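Local coordinates for uncharacterized conserved protein YjbQ/UPF0047 family, ortholog yugU B.subtilis (Clostridium acetobutylicum, PDB 1VMH) that is of unknown function, belongs to the YjbQ/UPF0047 family and assembles as three copies of one chain, at residues T57-T62 against I126-F131. Residues are numbered along the deposited sequence; the frame is centred on the assembly and turned at random.
Sequences TTAGIT and IYFTEF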
# COMPACT_ATOMS: atom_id res chain seq x y z
N THR A 57 6.36 -2.16 13.25
CA THR A 57 5.59 -0.95 13.01
C THR A 57 6.44 0.27 12.62
O THR A 57 5.87 1.29 12.28
CB THR A 57 4.71 -0.63 14.18
OG1 THR A 57 5.52 -0.45 15.33
CG2 THR A 57 3.71 -1.75 14.41
N THR A 58 7.76 0.13 12.64
CA THR A 58 8.70 1.18 12.23
C THR A 58 9.54 0.77 11.03
O THR A 58 10.59 1.34 10.75
CB THR A 58 9.57 1.60 13.38
OG1 THR A 58 10.15 0.42 13.94
CG2 THR A 58 8.75 2.32 14.43
N ALA A 59 9.02 -0.20 10.27
CA ALA A 59 9.60 -0.61 9.00
C ALA A 59 8.44 -1.05 8.09
O ALA A 59 7.30 -1.20 8.52
CB ALA A 59 10.61 -1.68 9.19
N GLY A 60 8.74 -1.26 6.82
CA GLY A 60 7.73 -1.67 5.87
C GLY A 60 8.36 -2.41 4.71
O GLY A 60 9.53 -2.85 4.77
N ILE A 61 7.53 -2.63 3.69
CA ILE A 61 7.95 -3.33 2.46
C ILE A 61 7.55 -2.47 1.28
O ILE A 61 6.44 -1.94 1.24
CB ILE A 61 7.27 -4.71 2.30
CG1 ILE A 61 7.42 -5.56 3.58
CG2 ILE A 61 7.78 -5.43 1.07
CD1 ILE A 61 8.79 -6.07 3.94
N THR A 62 8.43 -2.30 0.31
CA THR A 62 8.06 -1.65 -0.94
C THR A 62 8.70 -2.35 -2.11
O THR A 62 9.55 -3.21 -1.93
CB THR A 62 8.44 -0.16 -0.97
OG1 THR A 62 7.68 0.50 -2.02
CG2 THR A 62 9.91 0.05 -1.17
N ILE A 126 12.26 -6.11 -4.52
CA ILE A 126 11.45 -6.11 -3.30
C ILE A 126 12.35 -5.68 -2.17
O ILE A 126 13.45 -6.26 -2.00
CB ILE A 126 10.89 -7.48 -2.99
CG1 ILE A 126 10.07 -8.05 -4.16
CG2 ILE A 126 10.03 -7.38 -1.73
CD1 ILE A 126 9.98 -9.57 -4.14
N TYR A 127 11.96 -4.65 -1.41
CA TYR A 127 12.74 -4.06 -0.35
C TYR A 127 12.08 -4.08 0.99
O TYR A 127 10.90 -3.77 1.12
CB TYR A 127 13.00 -2.61 -0.68
CG TYR A 127 14.04 -2.36 -1.71
CD1 TYR A 127 15.38 -2.43 -1.38
CD2 TYR A 127 13.70 -1.99 -2.99
CE1 TYR A 127 16.36 -2.17 -2.30
CE2 TYR A 127 14.68 -1.70 -3.91
CZ TYR A 127 16.00 -1.80 -3.55
OH TYR A 127 17.01 -1.49 -4.47
N PHE A 128 12.83 -4.47 2.01
CA PHE A 128 12.52 -4.14 3.39
C PHE A 128 12.99 -2.69 3.64
O PHE A 128 14.15 -2.37 3.37
CB PHE A 128 13.31 -5.07 4.30
CG PHE A 128 13.00 -4.94 5.75
CD1 PHE A 128 13.61 -4.00 6.52
CD2 PHE A 128 12.09 -5.78 6.37
CE1 PHE A 128 13.32 -3.87 7.88
CE2 PHE A 128 11.83 -5.67 7.72
CZ PHE A 128 12.42 -4.72 8.46
N THR A 129 12.08 -1.81 4.10
CA THR A 129 12.37 -0.40 4.31
C THR A 129 12.47 -0.14 5.82
O THR A 129 11.46 -0.03 6.53
CB THR A 129 11.32 0.55 3.65
OG1 THR A 129 10.03 0.34 4.23
CG2 THR A 129 11.15 0.17 2.17
N GLU A 130 13.71 -0.04 6.32
CA GLU A 130 13.96 0.24 7.72
C GLU A 130 13.86 1.73 7.94
O GLU A 130 14.56 2.48 7.26
CB GLU A 130 15.35 -0.26 8.09
CG GLU A 130 15.82 0.15 9.50
CD GLU A 130 15.00 -0.54 10.56
OE1 GLU A 130 13.89 -0.07 10.85
OE2 GLU A 130 15.47 -1.55 11.12
N PHE A 131 13.08 2.14 8.94
CA PHE A 131 13.06 3.53 9.38
C PHE A 131 13.50 3.83 10.83
O PHE A 131 13.54 5.00 11.23
CB PHE A 131 11.69 4.15 9.11
CG PHE A 131 11.32 4.12 7.64
CD1 PHE A 131 12.05 4.85 6.71
CD2 PHE A 131 10.26 3.33 7.20
CE1 PHE A 131 11.71 4.83 5.36
CE2 PHE A 131 9.92 3.30 5.84
CZ PHE A 131 10.64 4.03 4.94
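Phe-128 reaches across to strand 59-65 with its ring. Its CB points to the face of the sheet that also holds Ala-59 and Ile-61. CG is anti to the backbone N (chi1 -174°), which lays the ring along the strand toward Ala-59. Past CB, Phe-128 CG lies 4.2 Å from Gly-60 O, which sits over one ring face near the rim. Phe-128 CD2 meets the Ile-61 CD1 methyl at 4.1 Å. CE1 and CZ of Phe-128 lie against Ala-59 CB, CZ at 3.6 Å. Arg-137 and Ile-30 also touch this side chain. The backbones form an antiparallel ladder within a three-stranded sheet of the YjbQ-like fold. Strand 124-130 is central, between 28-31 and 59-65. Gly-60 and Thr-129 are a hydrogen-bonded pair; Thr-129 N donates almost straight to Gly-60 O (2.8 Å). Thr-62 and Tyr-127 form the next such pair. Beyond the strands, Phe-131 N donates a hydrogen bond to Thr-58 O at 3.2 Å, less straight at 141°. On the other face, the CG2 methyls of Thr-62 and Thr-129 touch at 3.6 Å, and the side chains cross at about a right angle. Thr-62 OG1 hydrogen-bonds Ser-103 OG of the third subunit.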